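Local coordinates for protein TRAP dicarboxylate transporter-DctP subunit (Desulfovibrio desulfuricans subsp. desulfuricans, PDB 4NHB) that binds sn-glycerol-3-phosphate as a periplasmic solute-binding protein, probably handing it to a TRAP-type membrane transporter for uptake, at residues E39-T44 / L213-S218; T92-S97 / P173-Y178; E107-F112 / R308-F313; F146-R151 / I234-S239. All coordinates share one frame; numbering follows the deposited sequence.

Contact 1: residues E39-T44 / L213-S218; sequences EGEPET and LADIVS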
# COMPACT_ATOMS: atom_id res chain seq x y z
N GLU A 39 -10.15 1.63 -10.59
CA GLU A 39 -10.53 3.04 -10.61
C GLU A 39 -11.27 3.36 -9.33
O GLU A 39 -11.93 2.49 -8.77
CB GLU A 39 -11.41 3.32 -11.82
CG GLU A 39 -10.68 3.18 -13.13
CD GLU A 39 -9.74 4.35 -13.38
OE1 GLU A 39 -9.93 5.41 -12.75
OE2 GLU A 39 -8.80 4.19 -14.17
N GLY A 40 -11.10 4.59 -8.85
CA GLY A 40 -11.72 5.12 -7.65
C GLY A 40 -11.03 4.67 -6.38
O GLY A 40 -11.50 4.97 -5.30
N GLU A 41 -9.94 3.94 -6.50
CA GLU A 41 -9.19 3.48 -5.32
C GLU A 41 -7.99 4.42 -5.18
O GLU A 41 -7.45 4.91 -6.18
CB GLU A 41 -8.77 2.02 -5.52
CG GLU A 41 -8.51 1.20 -4.24
CD GLU A 41 -7.05 1.19 -3.83
OE1 GLU A 41 -6.66 0.36 -2.96
OE2 GLU A 41 -6.29 2.06 -4.30
N PRO A 42 -7.58 4.72 -3.93
CA PRO A 42 -6.56 5.78 -3.78
C PRO A 42 -5.30 5.63 -4.61
O PRO A 42 -4.85 6.68 -5.07
CB PRO A 42 -6.26 5.80 -2.29
CG PRO A 42 -7.54 5.26 -1.63
CD PRO A 42 -8.12 4.27 -2.64
N GLU A 43 -4.76 4.42 -4.83
CA GLU A 43 -3.56 4.27 -5.66
C GLU A 43 -3.81 4.84 -7.06
O GLU A 43 -3.06 5.70 -7.57
CB GLU A 43 -3.12 2.81 -5.72
CG GLU A 43 -1.80 2.62 -6.45
CD GLU A 43 -1.49 1.17 -6.76
OE1 GLU A 43 -1.95 0.61 -7.80
OE2 GLU A 43 -0.72 0.60 -6.00
N THR A 44 -4.91 4.42 -7.65
CA THR A 44 -5.26 4.78 -9.00
C THR A 44 -5.58 6.27 -9.16
O THR A 44 -5.17 6.88 -10.13
CB THR A 44 -6.44 3.95 -9.45
OG1 THR A 44 -6.13 2.57 -9.22
CG2 THR A 44 -6.71 4.17 -10.91
N LEU A 213 -10.45 -0.15 3.75
CA LEU A 213 -11.85 0.01 3.40
C LEU A 213 -12.04 0.36 1.95
O LEU A 213 -13.02 -0.04 1.34
CB LEU A 213 -12.53 1.06 4.27
CG LEU A 213 -12.82 0.57 5.71
CD1 LEU A 213 -12.90 1.71 6.71
CD2 LEU A 213 -14.10 -0.26 5.76
N ALA A 214 -11.08 1.08 1.37
CA ALA A 214 -11.19 1.44 -0.03
C ALA A 214 -11.33 0.18 -0.89
O ALA A 214 -12.09 0.14 -1.85
CB ALA A 214 -9.97 2.28 -0.48
N ASP A 215 -10.60 -0.86 -0.53
CA ASP A 215 -10.60 -2.10 -1.30
C ASP A 215 -11.83 -2.93 -0.98
O ASP A 215 -12.48 -3.50 -1.87
CB ASP A 215 -9.29 -2.88 -1.03
CG ASP A 215 -8.08 -2.26 -1.71
OD1 ASP A 215 -8.29 -1.36 -2.56
OD2 ASP A 215 -6.92 -2.71 -1.39
N ILE A 216 -12.22 -2.95 0.30
CA ILE A 216 -13.40 -3.69 0.69
C ILE A 216 -14.64 -3.15 -0.02
O ILE A 216 -15.45 -3.93 -0.49
CB ILE A 216 -13.62 -3.63 2.20
CG1 ILE A 216 -12.56 -4.46 2.90
CG2 ILE A 216 -15.02 -4.07 2.56
CD1 ILE A 216 -12.41 -4.12 4.37
N VAL A 217 -14.77 -1.82 -0.12
CA VAL A 217 -15.92 -1.25 -0.80
C VAL A 217 -15.80 -1.35 -2.32
O VAL A 217 -16.75 -1.68 -3.01
CB VAL A 217 -16.13 0.23 -0.39
CG1 VAL A 217 -16.99 0.98 -1.43
CG2 VAL A 217 -16.75 0.26 1.00
N SER A 218 -14.61 -1.08 -2.83
CA SER A 218 -14.36 -1.14 -4.25
C SER A 218 -14.69 -2.50 -4.83
O SER A 218 -15.30 -2.57 -5.91
CB SER A 218 -12.92 -0.75 -4.58
OG SER A 218 -12.74 -0.90 -5.95
O HOH W 1 -12.32 1.67 -6.37
O HOH W 2 -12.13 2.46 -3.50
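Ser218 OG reaches Glu39 O through a water that lies 2.6 Å from each of these two oxygens and donates to the carbonyl. A second water runs beside it, donating at 2.8 Å to Ala214 O and at 3.2 Å to Gly40 O. Ala214 O thus keeps its helical bond from Ser218 N, 3.0 Å long, and takes the water as an additional donor. One residue on from the nearest backbone approach, Glu41 to Ala214, the methyl of Ala214 presses on the ring of Pro42, CB to CD at 3.5 Å, closer than usual for two carbons. Pro42 opens helix 42-57, and Glu41 is its N-cap: CG is anti to the backbone N (chi1 -155°) and the chain bends at the next bond, so that OE2 accepts from Glu43 N at 2.9 Å, nearly along its C-O axis. In the two-lobed fold of solute-binding proteins, this start of a helix and helix 213-218 probably belong to facing sides of the ligand cleft. The other carboxylate oxygen of Glu41 faces Asp215, the two carboxylate planes only 17° apart; the oxygens are modelled very close, a separation that is doubtful. Asp215 OD2 also forms a salt bridge to Lys37, one of the residues that bind sn-glycerol-3-phosphate.

Contact 2: residues T92-S97 / P173-Y178; sequences TGTQTS and PNIPLY. With G3P (sn-glycerol-3-phosphate), chain P.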
# COMPACT_ATOMS: atom_id res chain seq x y z
N THR A 92 3.04 0.76 -6.51
CA THR A 92 2.90 -0.44 -5.71
C THR A 92 3.32 -0.15 -4.28
O THR A 92 3.68 1.01 -3.95
CB THR A 92 3.67 -1.62 -6.37
OG1 THR A 92 3.21 -2.86 -5.83
CG2 THR A 92 5.17 -1.54 -6.14
N GLY A 93 3.25 -1.18 -3.43
CA GLY A 93 3.58 -1.05 -2.04
C GLY A 93 4.75 -1.92 -1.57
O GLY A 93 5.83 -1.94 -2.17
N THR A 94 4.55 -2.61 -0.45
CA THR A 94 5.66 -3.34 0.17
C THR A 94 6.04 -4.63 -0.58
O THR A 94 6.85 -5.45 -0.08
CB THR A 94 5.35 -3.68 1.62
OG1 THR A 94 4.09 -4.37 1.66
CG2 THR A 94 5.30 -2.40 2.51
N GLN A 95 5.43 -4.82 -1.76
CA GLN A 95 5.88 -5.81 -2.73
C GLN A 95 7.38 -5.61 -3.01
O GLN A 95 8.12 -6.55 -3.27
CB GLN A 95 5.07 -5.69 -4.02
CG GLN A 95 3.56 -6.12 -3.94
CD GLN A 95 2.64 -5.01 -3.36
OE1 GLN A 95 3.10 -4.03 -2.76
NE2 GLN A 95 1.35 -5.18 -3.56
N THR A 96 7.83 -4.37 -2.96
CA THR A 96 9.22 -4.07 -3.27
C THR A 96 10.13 -4.46 -2.14
O THR A 96 11.36 -4.33 -2.26
CB THR A 96 9.42 -2.57 -3.58
OG1 THR A 96 9.02 -1.83 -2.43
CG2 THR A 96 8.58 -2.12 -4.77
N SER A 97 9.57 -4.94 -1.03
CA SER A 97 10.37 -5.59 -0.01
C SER A 97 11.14 -6.80 -0.55
O SER A 97 12.08 -7.24 0.09
CB SER A 97 9.53 -5.99 1.22
OG SER A 97 8.62 -7.03 0.94
N PRO A 173 -1.95 -11.23 1.45
CA PRO A 173 -1.07 -10.91 0.33
C PRO A 173 0.15 -11.82 0.38
O PRO A 173 0.53 -12.21 1.48
CB PRO A 173 -0.64 -9.47 0.64
CG PRO A 173 -1.79 -8.86 1.36
CD PRO A 173 -2.25 -10.04 2.28
N ASN A 174 0.74 -12.11 -0.77
CA ASN A 174 1.92 -12.98 -0.85
C ASN A 174 3.19 -12.16 -0.71
O ASN A 174 3.97 -12.01 -1.63
CB ASN A 174 1.95 -13.75 -2.16
CG ASN A 174 2.91 -14.95 -2.12
OD1 ASN A 174 3.47 -15.30 -1.09
ND2 ASN A 174 3.09 -15.59 -3.26
N ILE A 175 3.36 -11.60 0.48
CA ILE A 175 4.47 -10.74 0.82
C ILE A 175 4.89 -11.18 2.21
O ILE A 175 4.05 -11.44 3.05
CB ILE A 175 4.02 -9.22 0.88
CG1 ILE A 175 3.38 -8.77 -0.43
CG2 ILE A 175 5.21 -8.35 1.24
CD1 ILE A 175 2.89 -7.27 -0.44
N PRO A 176 6.19 -11.29 2.47
CA PRO A 176 6.56 -11.90 3.75
C PRO A 176 5.96 -11.26 5.02
O PRO A 176 5.43 -11.92 5.95
CB PRO A 176 8.09 -11.82 3.72
CG PRO A 176 8.40 -12.05 2.27
CD PRO A 176 7.32 -11.25 1.54
N LEU A 177 6.00 -9.94 5.09
CA LEU A 177 5.51 -9.29 6.28
C LEU A 177 4.03 -9.68 6.62
O LEU A 177 3.66 -9.75 7.79
CB LEU A 177 5.73 -7.77 6.17
CG LEU A 177 4.64 -6.92 5.57
CD1 LEU A 177 3.69 -6.56 6.67
CD2 LEU A 177 5.22 -5.65 4.94
N TYR A 178 3.21 -9.94 5.59
CA TYR A 178 1.81 -10.38 5.78
C TYR A 178 1.61 -11.88 6.17
O TYR A 178 0.77 -12.21 7.00
CB TYR A 178 1.01 -10.09 4.50
CG TYR A 178 0.69 -8.60 4.33
CD1 TYR A 178 -0.39 -8.05 4.96
CD2 TYR A 178 1.51 -7.77 3.59
CE1 TYR A 178 -0.69 -6.69 4.82
CE2 TYR A 178 1.23 -6.40 3.47
CZ TYR A 178 0.11 -5.90 4.07
OH TYR A 178 -0.18 -4.56 3.98
O1 G3P P . 1.53 -2.66 0.15
C1 G3P P . 1.21 -4.02 0.11
C2 G3P P . -0.30 -4.19 -0.14
O2 G3P P . -0.63 -3.57 -1.35
C3 G3P P . -0.64 -5.69 -0.20
O1P G3P P . -1.97 -5.87 0.17
O4P G3P P . -3.03 -4.72 -1.70
O2P G3P P . -2.56 -7.21 -1.89
O3P G3P P . -4.39 -6.41 -0.40
P G3P P . -3.04 -6.06 -1.04
O HOH W 3 7.92 -8.43 3.43
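Van der Waals contact, without a direct hydrogen bond across, joins the loop after strand 89-92 to the beginning of helix 176-184 beside the bound sn-glycerol-3-phosphate. Ile175 carries most of it with its two ends. Its CD1, at the tip of an extended chain, lies 3.7 Å from Gln95 CD and also rests against C1 of the ligand, while the CG2 branch sits 3.6 Å from Thr94 O and touches Ser97 OG. That hydroxyl is turned back between its own backbone N and carbonyl carbon (chi1 69°) and donates to Thr94 O at 2.6 Å, almost in line with the C=O bond; a water then links Ser97 OG to Leu177 N. Ile175 is the N-cap residue of its helix; the other loop takes a 3-10 turn from Thr94 to Ser97, and Thr94 N at its start donates to ligand O1 at 3.1 Å with an angle of 161°. Gln95 NE2 adds a weak bond to ligand O2 and also donates to Glu75. Thr94 OG1 meets the Tyr178 ring at its edge, 3.9 Å from CE2, and is covered by Leu177 CD2 at 3.7 Å. Pro173 CG and Leu177 CD1 lie over opposite faces of that ring, both toward its rim. Both Thr94 OG1 and Tyr178 OH hydrogen-bond to Glu107, a further ligand-binding residue.

Contact 3: residues E107-F112 / R308-F313; sequences ETPMLF and RSWKLF. With G3P (sn-glycerol-3-phosphate), chain P.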
# COMPACT_ATOMS: atom_id res chain seq x y z
N GLU A 107 5.08 -0.61 6.13
CA GLU A 107 3.83 -1.14 6.69
C GLU A 107 4.03 -1.92 8.02
O GLU A 107 3.33 -2.87 8.29
CB GLU A 107 3.11 -1.99 5.62
CG GLU A 107 2.70 -1.18 4.42
CD GLU A 107 1.96 -1.95 3.33
OE1 GLU A 107 2.04 -3.20 3.29
OE2 GLU A 107 1.29 -1.27 2.50
N THR A 108 4.97 -1.46 8.85
CA THR A 108 5.24 -2.04 10.19
C THR A 108 3.97 -2.12 10.97
O THR A 108 3.28 -1.10 11.19
CB THR A 108 6.25 -1.15 10.97
OG1 THR A 108 7.48 -1.08 10.25
CG2 THR A 108 6.52 -1.66 12.39
N PRO A 109 3.58 -3.34 11.38
CA PRO A 109 2.31 -3.42 12.10
C PRO A 109 2.37 -2.65 13.42
O PRO A 109 3.41 -2.63 14.05
CB PRO A 109 2.14 -4.92 12.34
CG PRO A 109 2.90 -5.57 11.21
CD PRO A 109 4.07 -4.67 10.98
N MET A 110 1.27 -2.02 13.79
CA MET A 110 1.19 -1.35 15.09
C MET A 110 2.16 -0.20 15.25
O MET A 110 2.56 0.11 16.38
CB MET A 110 1.49 -2.35 16.21
CG MET A 110 0.69 -3.61 16.13
SD MET A 110 -1.06 -3.22 16.07
CE MET A 110 -1.20 -1.89 17.27
N LEU A 111 2.60 0.41 14.17
CA LEU A 111 3.65 1.43 14.33
C LEU A 111 3.10 2.85 14.46
O LEU A 111 3.63 3.66 15.24
CB LEU A 111 4.64 1.35 13.20
CG LEU A 111 5.78 2.38 13.34
CD1 LEU A 111 6.61 2.16 14.61
CD2 LEU A 111 6.66 2.36 12.12
N PHE A 112 2.04 3.16 13.71
CA PHE A 112 1.48 4.51 13.67
C PHE A 112 0.15 4.64 14.40
O PHE A 112 -0.72 3.80 14.25
CB PHE A 112 1.31 4.98 12.22
CG PHE A 112 2.60 4.95 11.45
CD1 PHE A 112 3.68 5.75 11.86
CD2 PHE A 112 2.76 4.09 10.38
CE1 PHE A 112 4.88 5.73 11.18
CE2 PHE A 112 3.97 4.07 9.68
CZ PHE A 112 5.04 4.89 10.10
N ARG A 308 5.29 -9.00 18.17
CA ARG A 308 6.13 -10.17 17.86
C ARG A 308 6.62 -10.15 16.42
O ARG A 308 7.77 -10.51 16.11
CB ARG A 308 5.37 -11.49 18.08
CG ARG A 308 5.13 -11.89 19.52
CD ARG A 308 4.65 -13.33 19.64
NE ARG A 308 3.30 -13.54 19.10
CZ ARG A 308 2.17 -13.32 19.76
NH1 ARG A 308 2.18 -12.87 21.01
NH2 ARG A 308 1.00 -13.55 19.17
N SER A 309 5.74 -9.73 15.51
CA SER A 309 6.07 -9.78 14.10
C SER A 309 7.25 -8.87 13.74
O SER A 309 7.84 -9.04 12.69
CB SER A 309 4.83 -9.44 13.22
OG SER A 309 4.28 -8.15 13.49
N TRP A 310 7.61 -7.93 14.62
CA TRP A 310 8.78 -7.10 14.35
C TRP A 310 10.09 -7.90 14.31
O TRP A 310 11.08 -7.42 13.77
CB TRP A 310 8.89 -5.95 15.35
CG TRP A 310 7.74 -4.98 15.30
CD1 TRP A 310 6.59 -5.10 14.56
CD2 TRP A 310 7.62 -3.76 16.03
NE1 TRP A 310 5.77 -4.01 14.78
CE2 TRP A 310 6.39 -3.17 15.67
CE3 TRP A 310 8.44 -3.09 16.94
CZ2 TRP A 310 5.96 -1.96 16.21
CZ3 TRP A 310 8.01 -1.90 17.47
CH2 TRP A 310 6.78 -1.34 17.11
N LYS A 311 10.12 -9.12 14.86
CA LYS A 311 11.33 -9.92 14.75
C LYS A 311 11.68 -10.06 13.27
O LYS A 311 12.84 -10.04 12.88
CB LYS A 311 11.18 -11.31 15.39
CG LYS A 311 12.35 -12.26 15.11
CD LYS A 311 12.06 -13.70 15.59
CE LYS A 311 13.00 -14.77 14.97
NZ LYS A 311 14.46 -14.54 15.26
N LEU A 312 10.65 -10.20 12.44
CA LEU A 312 10.90 -10.29 11.01
C LEU A 312 11.83 -9.15 10.58
O LEU A 312 12.74 -9.37 9.78
CB LEU A 312 9.59 -10.24 10.20
CG LEU A 312 9.77 -9.94 8.71
CD1 LEU A 312 10.58 -11.06 8.09
CD2 LEU A 312 8.42 -9.75 7.97
N PHE A 313 11.62 -7.94 11.10
CA PHE A 313 12.41 -6.80 10.65
C PHE A 313 13.82 -6.78 11.28
O PHE A 313 14.81 -6.43 10.63
CB PHE A 313 11.72 -5.47 10.99
CG PHE A 313 10.29 -5.35 10.52
CD1 PHE A 313 9.94 -5.62 9.23
CD2 PHE A 313 9.30 -4.97 11.39
CE1 PHE A 313 8.63 -5.49 8.81
CE2 PHE A 313 7.99 -4.84 10.96
CZ PHE A 313 7.67 -5.11 9.68
O1 G3P P . 1.53 -2.66 0.15
C1 G3P P . 1.21 -4.02 0.11
C2 G3P P . -0.30 -4.19 -0.14
O2 G3P P . -0.63 -3.57 -1.35
C3 G3P P . -0.64 -5.69 -0.20
O1P G3P P . -1.97 -5.87 0.17
O4P G3P P . -3.03 -4.72 -1.70
O2P G3P P . -2.56 -7.21 -1.89
O3P G3P P . -4.39 -6.41 -0.40
P G3P P . -3.04 -6.06 -1.04
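A type II beta turn, Thr108 to Leu111, packs against the type I turn of Arg308-Lys311 that leads into helix 311-316. Their one hydrogen bond runs from Trp310 NE1 to Pro109 O, 2.8 Å long with an N-H...O angle of 147°; the oxygen lies almost in the indole plane, while the donor is tilted 17° from the plane of the carbonyl. The threonine just before crosses the tryptophan at about a right angle and brings its methyl, Thr108 CG2, to 3.4 Å from Trp310 NE1. A chi1 of -61° puts Thr108 OG1 beside the backbone N, where it bonds to Met105 O, and leaves the methyl anti to that N, against the indole. Phe313 comes toward Pro109 from the opposite direction and meets it with its ring edge, CZ to Pro109 CD at 3.9 Å. On the proline's far carbons, CG is 3.7 Å from Ser309 OG, a hydroxyl already bonded to Gly306 O. Leu111 CD1 reaches the outer end of the indole, 4.3 Å from Trp310 CH2. Glu107 leads away from this apolar cluster into the ligand pocket, where OE2 accepts from the O1 hydroxyl of sn-glycerol-3-phosphate at 2.7 Å. OE2 also takes Ile237 N, and OE1 accepts from two hydroxyls, so that four donors converge on one carboxylate, consistent with a negatively charged Glu107 that reads a neutral hydroxyl of the ligand.

Contact 4: residues F146-R151 / I234-S239; sequences FPLGFR and ILVIHS. With G3P (sn-glycerol-3-phosphate), chain P.
Arg151 leaves the strand with CG anti to its carbonyl carbon and bends at chi3 (73°), which carries the side chain across Val236, NH2 3.4 Å from CG2, to the ligand. His238, its CG beside the backbone N (chi1 -79°), turns one ring face to Leu148: CD2 of the leucine stands over the middle of the ring, 3.7 Å from its centroid, in a CH-pi contact. Arg151 takes the phosphate end and His238 the glycerol hydroxyls. Arg151 NH2 donates to O1P at 2.9 Å and NH1 to O3P at 3.1 Å, while His238 NE2 lies in a hydrogen bond 2.7 Å from O2 and makes a weak one to O1. Second-shell acids orient both groups, Asp210 at Arg151 NE and Glu43 at His238 ND1. The strands that present them are antiparallel, with a beta bulge where the register shifts by one between Pro147 and Gly149. Val236 serves both residues of the bulge: its O accepts from Leu148 N at 2.9 Å and its N donates to Gly149 O at 3.1 Å, both bonds well above the carbonyl planes. Gly149 N is buried there without a partner. On the face away from the ligand, Leu235 CB sits over the ring of Phe150, 3.6 Å from CE1, and Pro147 packs with Leu235 and Ile237. Helices 252-286 and 115-122 cover this face, Trp270 touching Pro147 and Ile237; helix 176-184 lies against Ile234 and Val236, and strand 89-92 pairs antiparallel with strand 235-243 at Ser239.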
# COMPACT_ATOMS: atom_id res chain seq x y z
N PHE A 146 2.12 7.36 0.19
CA PHE A 146 0.79 7.83 0.42
C PHE A 146 -0.03 6.64 0.90
O PHE A 146 0.32 5.48 0.64
CB PHE A 146 0.21 8.48 -0.84
CG PHE A 146 0.20 7.58 -2.06
CD1 PHE A 146 -0.82 6.67 -2.27
CD2 PHE A 146 1.22 7.63 -3.00
CE1 PHE A 146 -0.82 5.84 -3.40
CE2 PHE A 146 1.23 6.82 -4.12
CZ PHE A 146 0.21 5.92 -4.32
N PRO A 147 -1.12 6.91 1.61
CA PRO A 147 -1.80 5.75 2.18
C PRO A 147 -2.91 5.19 1.26
O PRO A 147 -3.51 5.92 0.47
CB PRO A 147 -2.47 6.34 3.42
CG PRO A 147 -2.78 7.78 3.00
CD PRO A 147 -1.63 8.19 2.11
N LEU A 148 -3.21 3.91 1.44
CA LEU A 148 -4.43 3.30 0.93
C LEU A 148 -5.43 3.09 2.07
O LEU A 148 -6.63 2.94 1.84
CB LEU A 148 -4.14 1.99 0.17
CG LEU A 148 -3.75 2.07 -1.33
CD1 LEU A 148 -2.62 3.00 -1.61
CD2 LEU A 148 -3.47 0.69 -1.94
N GLY A 149 -4.92 3.12 3.30
CA GLY A 149 -5.76 3.05 4.47
C GLY A 149 -5.41 1.91 5.40
O GLY A 149 -4.78 0.94 5.00
N PHE A 150 -5.85 2.04 6.66
CA PHE A 150 -5.71 1.00 7.62
C PHE A 150 -6.48 -0.27 7.24
O PHE A 150 -7.56 -0.20 6.68
CB PHE A 150 -6.18 1.49 9.00
CG PHE A 150 -5.16 2.41 9.68
CD1 PHE A 150 -4.06 1.87 10.36
CD2 PHE A 150 -5.31 3.78 9.61
CE1 PHE A 150 -3.12 2.72 10.99
CE2 PHE A 150 -4.37 4.64 10.23
CZ PHE A 150 -3.28 4.10 10.91
N ARG A 151 -5.88 -1.43 7.55
CA ARG A 151 -6.50 -2.72 7.18
C ARG A 151 -7.47 -3.16 8.26
O ARG A 151 -7.14 -3.10 9.45
CB ARG A 151 -5.45 -3.81 6.96
CG ARG A 151 -4.31 -3.41 5.96
CD ARG A 151 -3.42 -4.59 5.56
NE ARG A 151 -4.10 -5.52 4.66
CZ ARG A 151 -3.81 -5.69 3.37
NH1 ARG A 151 -4.52 -6.53 2.65
NH2 ARG A 151 -2.82 -5.03 2.79
N ILE A 234 -2.33 -2.79 10.36
CA ILE A 234 -1.37 -2.26 9.39
C ILE A 234 -2.01 -1.11 8.59
O ILE A 234 -3.18 -1.19 8.24
CB ILE A 234 -0.97 -3.31 8.40
CG1 ILE A 234 -0.06 -4.35 9.06
CG2 ILE A 234 -0.24 -2.68 7.19
CD1 ILE A 234 0.12 -5.57 8.26
N LEU A 235 -1.22 -0.08 8.29
CA LEU A 235 -1.63 0.99 7.38
C LEU A 235 -0.96 0.74 6.04
O LEU A 235 0.25 0.71 5.95
CB LEU A 235 -1.20 2.34 7.95
CG LEU A 235 -1.23 3.53 6.98
CD1 LEU A 235 -2.66 3.79 6.44
CD2 LEU A 235 -0.66 4.77 7.65
N VAL A 236 -1.75 0.51 5.00
CA VAL A 236 -1.17 0.32 3.70
C VAL A 236 -0.60 1.63 3.15
O VAL A 236 -1.27 2.66 3.12
CB VAL A 236 -2.20 -0.32 2.70
CG1 VAL A 236 -1.61 -0.54 1.29
CG2 VAL A 236 -2.72 -1.63 3.26
N ILE A 237 0.65 1.55 2.74
CA ILE A 237 1.37 2.68 2.15
C ILE A 237 1.89 2.27 0.77
O ILE A 237 2.60 1.27 0.65
CB ILE A 237 2.58 3.06 3.02
CG1 ILE A 237 2.12 3.58 4.40
CG2 ILE A 237 3.47 4.09 2.30
CD1 ILE A 237 1.42 4.96 4.38
N HIS A 238 1.52 3.00 -0.28
CA HIS A 238 2.12 2.78 -1.60
C HIS A 238 2.96 3.96 -2.08
O HIS A 238 3.00 5.01 -1.45
CB HIS A 238 1.02 2.47 -2.60
CG HIS A 238 0.52 1.07 -2.53
ND1 HIS A 238 -0.11 0.46 -3.60
CD2 HIS A 238 0.56 0.14 -1.54
CE1 HIS A 238 -0.44 -0.77 -3.27
NE2 HIS A 238 -0.06 -0.99 -2.02
N SER A 239 3.64 3.78 -3.21
CA SER A 239 4.48 4.82 -3.81
C SER A 239 4.38 4.79 -5.30
O SER A 239 4.03 3.78 -5.89
CB SER A 239 5.96 4.64 -3.46
OG SER A 239 6.11 4.51 -2.08
O1 G3P P . 1.53 -2.66 0.15
C1 G3P P . 1.21 -4.02 0.11
C2 G3P P . -0.30 -4.19 -0.14
O2 G3P P . -0.63 -3.57 -1.35
C3 G3P P . -0.64 -5.69 -0.20
O1P G3P P . -1.97 -5.87 0.17
O4P G3P P . -3.03 -4.72 -1.70
O2P G3P P . -2.56 -7.21 -1.89
O3P G3P P . -4.39 -6.41 -0.40
P G3P P . -3.04 -6.06 -1.04

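Contacts 2, 3 and 4 all touch sn-glycerol-3-phosphate, and contact 1 lies at its phosphate side, with the side chain of Asp215 about 4 Å from it. Contact 4 is central, its centre about 4 Å from that of the chain and 11 to 14 Å from the centres of the other three. It meets each of them: Ile234 CG2 is 3.7 Å from Glu107 O of contact 3, Ser239 N is 2.9 Å from Thr92 O of contact 2, and Leu148 packs on Glu41 of contact 1. Leu177 of contact 2 packs on Leu312 of contact 3. Contacts 1 and 3 do not touch; their centres are about 24 Å apart, on opposite sides of the chain's centre.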